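PDB 4CEM: regulator of nonsense transcripts 2 from Homo sapiens, which acts in nonsense-mediated mRNA decay, probably as an adaptor whose MIF4G domains serve as protein-interaction modules. Local coordinates for residues E184-V189 with F244-K249; S72-F77 with A106-S111. All coordinates share one frame; numbering follows the deposited sequence.

Interaction 1. Residues E184-V189 with F244-K249; sequences ESHTHV and FTSLTK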
ATOM      1  N   GLU A 184      -9.983  -6.722  17.471  1.00101.97           N
ATOM      2  CA  GLU A 184     -11.029  -7.746  17.450  1.00105.61           C
ATOM      3  C   GLU A 184     -11.494  -7.944  16.006  1.00104.83           C
ATOM      4  O   GLU A 184     -11.323  -9.022  15.428  1.00103.37           O
ATOM      5  CB  GLU A 184     -12.210  -7.347  18.353  1.00110.37           C
ATOM      6  CG  GLU A 184     -12.141  -7.879  19.785  1.00113.04           C
ATOM      7  CD  GLU A 184     -11.023  -7.265  20.617  1.00114.68           C
ATOM      8  OE1 GLU A 184     -10.779  -6.043  20.501  1.00113.90           O
ATOM      9  OE2 GLU A 184     -10.393  -8.005  21.401  1.00114.01           O
ATOM     10  N   SER A 185     -12.081  -6.895  15.434  1.00101.94           N
ATOM     11  CA  SER A 185     -12.471  -6.895  14.029  1.00100.36           C
ATOM     12  C   SER A 185     -11.241  -6.588  13.197  1.00 98.83           C
ATOM     13  O   SER A 185     -10.663  -5.507  13.310  1.00 97.84           O
ATOM     14  CB  SER A 185     -13.543  -5.833  13.749  1.00101.74           C
ATOM     15  OG  SER A 185     -14.754  -6.113  14.427  1.00100.34           O
ATOM     16  N   HIS A 186     -10.834  -7.538  12.364  1.00 93.52           N
ATOM     17  CA  HIS A 186      -9.695  -7.322  11.488  1.00 89.11           C
ATOM     18  C   HIS A 186     -10.178  -6.939  10.126  1.00 86.98           C
ATOM     19  O   HIS A 186     -10.203  -7.750   9.204  1.00 88.13           O
ATOM     20  CB  HIS A 186      -8.789  -8.541  11.491  1.00 87.14           C
ATOM     21  CG  HIS A 186      -7.975  -8.660  12.752  1.00 85.26           C
ATOM     22  ND1 HIS A 186      -8.472  -9.184  13.886  1.00 83.64           N
ATOM     23  CD2 HIS A 186      -6.678  -8.248  13.043  1.00 83.37           C
ATOM     24  CE1 HIS A 186      -7.530  -9.136  14.846  1.00 82.52           C
ATOM     25  NE2 HIS A 186      -6.435  -8.562  14.328  1.00 80.87           N
ATOM     26  N   THR A 187     -10.579  -5.674  10.013  1.00 82.99           N
ATOM     27  CA  THR A 187     -11.223  -5.135   8.817  1.00 80.28           C
ATOM     28  C   THR A 187     -10.232  -4.545   7.811  1.00 78.21           C
ATOM     29  O   THR A 187     -10.537  -4.433   6.626  1.00 76.37           O
ATOM     30  CB  THR A 187     -12.255  -4.056   9.207  1.00 79.35           C
ATOM     31  OG1 THR A 187     -11.761  -3.301  10.322  1.00 81.25           O
ATOM     32  CG2 THR A 187     -13.573  -4.699   9.598  1.00 78.01           C
ATOM     33  N   HIS A 188      -9.045  -4.178   8.280  1.00 77.95           N
ATOM     34  CA  HIS A 188      -8.023  -3.589   7.416  1.00 77.83           C
ATOM     35  C   HIS A 188      -6.991  -4.595   6.942  1.00 72.96           C
ATOM     36  O   HIS A 188      -5.934  -4.204   6.456  1.00 72.25           O
ATOM     37  CB  HIS A 188      -7.317  -2.435   8.146  1.00 79.80           C
ATOM     38  CG  HIS A 188      -8.247  -1.322   8.603  1.00 81.92           C
ATOM     39  ND1 HIS A 188      -8.743  -1.255   9.853  1.00 82.43           N
ATOM     40  CD2 HIS A 188      -8.737  -0.201   7.928  1.00 80.86           C
ATOM     41  CE1 HIS A 188      -9.518  -0.161   9.970  1.00 80.09           C
ATOM     42  NE2 HIS A 188      -9.514   0.482   8.791  1.00 78.06           N
ATOM     43  N   VAL A 189      -7.279  -5.892   7.045  1.00 69.43           N
ATOM     44  CA  VAL A 189      -6.265  -6.919   6.762  1.00 68.60           C
ATOM     45  C   VAL A 189      -5.692  -6.773   5.363  1.00 67.34           C
ATOM     46  O   VAL A 189      -4.469  -6.750   5.186  1.00 66.71           O
ATOM     47  CB  VAL A 189      -6.809  -8.351   6.904  1.00 67.37           C
ATOM     48  CG1 VAL A 189      -5.688  -9.356   6.699  1.00 66.06           C
ATOM     49  CG2 VAL A 189      -7.429  -8.544   8.270  1.00 71.85           C
ATOM     50  N   PHE A 244       0.142  -9.001  13.202  1.00 57.90           N
ATOM     51  CA  PHE A 244       0.063 -10.407  12.861  1.00 57.04           C
ATOM     52  C   PHE A 244      -0.298 -11.251  14.076  1.00 57.50           C
ATOM     53  O   PHE A 244      -1.094 -12.189  13.974  1.00 55.50           O
ATOM     54  CB  PHE A 244       1.382 -10.898  12.273  1.00 55.09           C
ATOM     55  CG  PHE A 244       1.395 -12.367  12.014  1.00 53.07           C
ATOM     56  CD1 PHE A 244       0.672 -12.894  10.958  1.00 51.50           C
ATOM     57  CD2 PHE A 244       2.089 -13.230  12.851  1.00 52.79           C
ATOM     58  CE1 PHE A 244       0.659 -14.260  10.718  1.00 52.43           C
ATOM     59  CE2 PHE A 244       2.079 -14.596  12.618  1.00 53.10           C
ATOM     60  CZ  PHE A 244       1.361 -15.114  11.549  1.00 52.10           C
ATOM     61  N   THR A 245       0.314 -10.929  15.212  1.00 58.90           N
ATOM     62  CA  THR A 245      -0.037 -11.549  16.490  1.00 61.29           C
ATOM     63  C   THR A 245      -1.539 -11.398  16.788  1.00 63.89           C
ATOM     64  O   THR A 245      -2.256 -12.382  17.006  1.00 64.27           O
ATOM     65  CB  THR A 245       0.771 -10.911  17.627  1.00 60.08           C
ATOM     66  OG1 THR A 245       2.154 -11.240  17.459  1.00 62.42           O
ATOM     67  CG2 THR A 245       0.278 -11.396  18.986  1.00 58.12           C
ATOM     68  N   SER A 246      -1.998 -10.152  16.781  1.00 62.13           N
ATOM     69  CA  SER A 246      -3.406  -9.845  16.952  1.00 60.75           C
ATOM     70  C   SER A 246      -4.276 -10.664  15.992  1.00 60.56           C
ATOM     71  O   SER A 246      -5.290 -11.222  16.394  1.00 62.02           O
ATOM     72  CB  SER A 246      -3.636  -8.341  16.753  1.00 59.69           C
ATOM     73  OG  SER A 246      -4.928  -8.089  16.251  1.00 61.75           O
ATOM     74  N   LEU A 247      -3.869 -10.745  14.730  1.00 61.25           N
ATOM     75  CA  LEU A 247      -4.644 -11.455  13.708  1.00 61.52           C
ATOM     76  C   LEU A 247      -4.708 -12.959  13.969  1.00 65.19           C
ATOM     77  O   LEU A 247      -5.680 -13.619  13.598  1.00 66.32           O
ATOM     78  CB  LEU A 247      -4.053 -11.197  12.316  1.00 59.77           C
ATOM     79  CG  LEU A 247      -4.746 -11.869  11.126  1.00 59.06           C
ATOM     80  CD1 LEU A 247      -6.149 -11.315  10.928  1.00 57.86           C
ATOM     81  CD2 LEU A 247      -3.913 -11.690   9.868  1.00 58.65           C
ATOM     82  N   THR A 248      -3.663 -13.497  14.593  1.00 68.05           N
ATOM     83  CA  THR A 248      -3.584 -14.928  14.868  1.00 68.88           C
ATOM     84  C   THR A 248      -4.422 -15.288  16.094  1.00 71.52           C
ATOM     85  O   THR A 248      -5.018 -16.364  16.144  1.00 72.04           O
ATOM     86  CB  THR A 248      -2.116 -15.391  14.988  1.00 70.05           C
ATOM     87  OG1 THR A 248      -1.707 -15.944  13.734  1.00 67.02           O
ATOM     88  CG2 THR A 248      -1.933 -16.441  16.075  1.00 71.01           C
ATOM     89  N   LYS A 249      -4.484 -14.380  17.066  1.00 74.31           N
ATOM     90  CA  LYS A 249      -5.492 -14.469  18.130  1.00 77.71           C
ATOM     91  C   LYS A 249      -6.892 -14.606  17.530  1.00 79.37           C
ATOM     92  O   LYS A 249      -7.618 -15.547  17.840  1.00 83.74           O
ATOM     93  CB  LYS A 249      -5.452 -13.240  19.046  1.00 77.38           C
ATOM     94  CG  LYS A 249      -4.755 -13.459  20.381  1.00 81.12           C
ATOM     95  CD  LYS A 249      -3.246 -13.619  20.243  1.00 82.37           C
ATOM     96  CE  LYS A 249      -2.547 -13.401  21.579  1.00 82.31           C
ATOM     97  NZ  LYS A 249      -1.098 -13.742  21.530  1.00 83.68           N
TER

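Interaction 2. Residues S72-F77 with A106-S111; sequences SLSHDF and AVHLCS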
ATOM      1  N   SER A  72       0.650  11.083 -22.226  1.00 36.14           N
ATOM      2  CA  SER A  72      -0.191  12.229 -22.545  1.00 35.54           C
ATOM      3  C   SER A  72      -0.155  13.291 -21.441  1.00 34.27           C
ATOM      4  O   SER A  72       0.020  14.484 -21.725  1.00 32.20           O
ATOM      5  CB  SER A  72      -1.622  11.785 -22.834  1.00 36.48           C
ATOM      6  OG  SER A  72      -2.087  10.889 -21.850  1.00 37.70           O
ATOM      7  N   LEU A  73      -0.287  12.864 -20.189  1.00 33.09           N
ATOM      8  CA  LEU A  73      -0.202  13.802 -19.070  1.00 34.25           C
ATOM      9  C   LEU A  73       1.203  14.386 -18.930  1.00 35.12           C
ATOM     10  O   LEU A  73       1.372  15.563 -18.585  1.00 35.72           O
ATOM     11  CB  LEU A  73      -0.633  13.139 -17.768  1.00 34.66           C
ATOM     12  CG  LEU A  73      -2.097  12.715 -17.753  1.00 34.15           C
ATOM     13  CD1 LEU A  73      -2.438  11.976 -16.472  1.00 33.26           C
ATOM     14  CD2 LEU A  73      -2.980  13.934 -17.930  1.00 35.38           C
ATOM     15  N   SER A  74       2.209  13.573 -19.233  1.00 34.72           N
ATOM     16  CA  SER A  74       3.582  14.062 -19.255  1.00 33.59           C
ATOM     17  C   SER A  74       3.775  15.127 -20.318  1.00 32.46           C
ATOM     18  O   SER A  74       4.412  16.140 -20.066  1.00 33.18           O
ATOM     19  CB  SER A  74       4.553  12.906 -19.465  1.00 33.10           C
ATOM     20  OG  SER A  74       4.589  12.094 -18.301  1.00 34.76           O
ATOM     21  N   HIS A  75       3.225  14.892 -21.506  1.00 32.82           N
ATOM     22  CA  HIS A  75       3.331  15.837 -22.619  1.00 33.02           C
ATOM     23  C   HIS A  75       2.731  17.168 -22.250  1.00 32.45           C
ATOM     24  O   HIS A  75       3.353  18.203 -22.426  1.00 32.23           O
ATOM     25  CB  HIS A  75       2.646  15.274 -23.857  1.00 33.48           C
ATOM     26  CG  HIS A  75       2.548  16.255 -24.996  1.00 34.19           C
ATOM     27  ND1 HIS A  75       1.508  17.099 -25.131  1.00 34.57           N
ATOM     28  CD2 HIS A  75       3.399  16.505 -26.071  1.00 35.02           C
ATOM     29  CE1 HIS A  75       1.686  17.854 -26.233  1.00 35.14           C
ATOM     30  NE2 HIS A  75       2.844  17.490 -26.805  1.00 35.53           N
ATOM     31  N   ASP A  76       1.520  17.150 -21.713  1.00 32.70           N
ATOM     32  CA  ASP A  76       0.884  18.376 -21.263  1.00 33.82           C
ATOM     33  C   ASP A  76       1.706  19.038 -20.177  1.00 34.28           C
ATOM     34  O   ASP A  76       2.002  20.233 -20.264  1.00 35.27           O
ATOM     35  CB  ASP A  76      -0.524  18.109 -20.739  1.00 34.09           C
ATOM     36  CG  ASP A  76      -1.476  17.661 -21.824  1.00 35.55           C
ATOM     37  OD1 ASP A  76      -1.155  17.833 -23.030  1.00 37.51           O
ATOM     38  OD2 ASP A  76      -2.552  17.123 -21.467  1.00 36.58           O
ATOM     39  N   PHE A  77       2.072  18.269 -19.156  1.00 34.03           N
ATOM     40  CA  PHE A  77       2.881  18.798 -18.061  1.00 34.40           C
ATOM     41  C   PHE A  77       4.069  19.625 -18.557  1.00 35.78           C
ATOM     42  O   PHE A  77       4.299  20.738 -18.069  1.00 35.45           O
ATOM     43  CB  PHE A  77       3.384  17.663 -17.170  1.00 34.21           C
ATOM     44  CG  PHE A  77       4.246  18.125 -16.025  1.00 33.99           C
ATOM     45  CD1 PHE A  77       3.680  18.471 -14.808  1.00 33.93           C
ATOM     46  CD2 PHE A  77       5.626  18.203 -16.162  1.00 34.09           C
ATOM     47  CE1 PHE A  77       4.468  18.892 -13.754  1.00 34.37           C
ATOM     48  CE2 PHE A  77       6.421  18.617 -15.109  1.00 34.39           C
ATOM     49  CZ  PHE A  77       5.842  18.966 -13.903  1.00 35.22           C
ATOM     50  N   ALA A 106       1.002   7.765 -11.230  1.00 36.40           N
ATOM     51  CA  ALA A 106       0.848   8.904 -10.322  1.00 35.49           C
ATOM     52  C   ALA A 106       2.199   9.314  -9.731  1.00 35.92           C
ATOM     53  O   ALA A 106       2.527  10.510  -9.665  1.00 36.78           O
ATOM     54  CB  ALA A 106      -0.137   8.576  -9.216  1.00 33.76           C
ATOM     55  N   VAL A 107       2.988   8.320  -9.323  1.00 34.10           N
ATOM     56  CA  VAL A 107       4.292   8.576  -8.718  1.00 33.98           C
ATOM     57  C   VAL A 107       5.211   9.214  -9.755  1.00 34.41           C
ATOM     58  O   VAL A 107       5.985  10.124  -9.436  1.00 34.55           O
ATOM     59  CB  VAL A 107       4.928   7.275  -8.148  1.00 33.96           C
ATOM     60  CG1 VAL A 107       6.360   7.512  -7.694  1.00 32.53           C
ATOM     61  CG2 VAL A 107       4.098   6.737  -6.992  1.00 32.22           C
ATOM     62  N   HIS A 108       5.117   8.744 -10.997  1.00 33.49           N
ATOM     63  CA  HIS A 108       5.883   9.345 -12.091  1.00 33.73           C
ATOM     64  C   HIS A 108       5.543  10.798 -12.249  1.00 34.35           C
ATOM     65  O   HIS A 108       6.439  11.624 -12.398  1.00 35.82           O
ATOM     66  CB  HIS A 108       5.661   8.579 -13.406  1.00 33.58           C
ATOM     67  CG  HIS A 108       6.093   9.337 -14.648  1.00 32.97           C
ATOM     68  ND1 HIS A 108       7.377   9.407 -15.050  1.00 32.85           N
ATOM     69  CD2 HIS A 108       5.350  10.048 -15.587  1.00 32.89           C
ATOM     70  CE1 HIS A 108       7.457  10.134 -16.175  1.00 32.74           C
ATOM     71  NE2 HIS A 108       6.213  10.526 -16.506  1.00 33.28           N
ATOM     72  N   LEU A 109       4.249  11.126 -12.224  1.00 35.27           N
ATOM     73  CA  LEU A 109       3.812  12.517 -12.372  1.00 34.67           C
ATOM     74  C   LEU A 109       4.229  13.323 -11.162  1.00 33.94           C
ATOM     75  O   LEU A 109       4.643  14.465 -11.306  1.00 32.23           O
ATOM     76  CB  LEU A 109       2.300  12.636 -12.586  1.00 34.53           C
ATOM     77  CG  LEU A 109       1.790  12.171 -13.958  1.00 35.14           C
ATOM     78  CD1 LEU A 109       0.265  12.173 -14.023  1.00 32.84           C
ATOM     79  CD2 LEU A 109       2.390  12.996 -15.090  1.00 35.49           C
ATOM     80  N   CYS A 110       4.133  12.725  -9.975  1.00 34.03           N
ATOM     81  CA  CYS A 110       4.592  13.399  -8.762  1.00 34.85           C
ATOM     82  C   CYS A 110       6.095  13.738  -8.822  1.00 35.14           C
ATOM     83  O   CYS A 110       6.526  14.759  -8.280  1.00 34.99           O
ATOM     84  CB  CYS A 110       4.278  12.569  -7.516  1.00 35.40           C
ATOM     85  SG  CYS A 110       2.529  12.507  -7.049  1.00 36.59           S
ATOM     86  N   SER A 111       6.877  12.902  -9.508  1.00 34.97           N
ATOM     87  CA  SER A 111       8.317  13.132  -9.652  1.00 34.24           C
ATOM     88  C   SER A 111       8.627  14.257 -10.624  1.00 34.52           C
ATOM     89  O   SER A 111       9.589  14.999 -10.427  1.00 35.50           O
ATOM     90  CB  SER A 111       9.040  11.856 -10.095  1.00 34.88           C
ATOM     91  OG  SER A 111       8.850  10.814  -9.153  1.00 35.42           O
TER

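Interaction 1. Residues E184-V189 with F244-K249
His-186 reaches out of the loop between helices 164-181 and 189-204 and lays its imidazole against Ser-246 and Leu-247 on the long helix 230-259. The close-fitting part is the meeting with Leu-247. One face of the ring sits over the leucine backbone, with Leu-247 CA 3.9 Å from the ring centroid in a CH-pi contact, while the leucine side chain comes in obliquely and brings CD1 to 3.7 Å from His-186 CG. Leu-247 CG stands anti to the backbone N (chi1 180°), which carries that methyl toward the loop. There it also meets Val-189 CG2, 4.0 Å from Leu-247 CD1, the two side chains crossing at about a right angle. Leu-293 and Ser-297 of helix 283-303 pack on the same leucine, so this half of the contact is buried.

The polar half lies at the ring edge and is partly exposed. His-186 NE2 and Ser-246 OG form a hydrogen bond of 2.5 Å in which either could be the donor; at this resolution its shortness should not be taken literally. At the other ring nitrogen, His-186 ND1 donates to Glu-184 O at 3.2 Å in a bent bond, arriving from above the carbonyl plane. Together these bonds probably limit the turning of the ring, and Tyr-243 and His-250 meet it with their own rings. Glu-184 itself is exposed, and beside the contact Lys-249 sends its amine away from the loop.

Beyond the histidine the chain turns into helix 189-204, with His-188 at its N-cap and His-188 N bonded to Asp-182 OD2. The arrangement is that of an interhelical loop folded back on a later helix, within the all-helical, HEAT-like architecture of a MIF4G domain.

Interaction 2. Residues S72-F77 with A106-S111
Leu-73 opens the contact by pointing at helix 103-116 and meeting Leu-109 at about a right angle. Methyl touches methyl, Leu-73 CD1 lying 3.7 Å from Leu-109 CD1, and both methyls of Leu-109, CD1 and CD2, come to 4.0 Å from Leu-73 CB from the same side. The Leu-109 side chain starts out along the flank of its helix; with CG turned anti to the carbonyl carbon (chi1 -72°), its branched end swings in to meet Leu-73.

Next comes Ser-74, the polar member. Its OG accepts a hydrogen bond from His-108 NE2 at 2.9 Å, lying almost exactly in the imidazole plane, with an N-H...O angle of 149°. The same hydroxyl is bonded to Arg-70 O one turn back in its own helix, which orients it to receive the histidine N-H. Leu-109 CD2 lies 4.0 Å from Ser-74 OG, so the bond runs beside the apolar patch.

A turn further on, Phe-77 also points across, but its ring is met edge-to-face by Phe-113, beyond Leu-109.

The two segments run nearly parallel, 13° apart, with their axes 10.7 Å from each other at closest approach. Helix 52-61 packs on Leu-73 and Phe-77 through Phe-58, whereas helix 143-158 packs on Ala-106, Val-107 and Cys-110 through Phe-152 and Leu-156.

How the interactions relate
Both contacts belong to the same MIF4G domain, yet they lie on opposite sides of the centre of the chain: their centres are 38 Å apart, their nearest atoms about 20 Å, and they do not touch. In sequence they follow one another, interaction 2 being complete before interaction 1 begins. Interaction 2 joins two near-parallel helices in the earlier part of the domain; interaction 1 fastens a loop to the long helix 230-259 in the later part. Each pairs a histidine-serine hydrogen bond with adjoining contacts of a leucine, although the donor is settled only in interaction 2. Any link between them runs through the helical body of the domain.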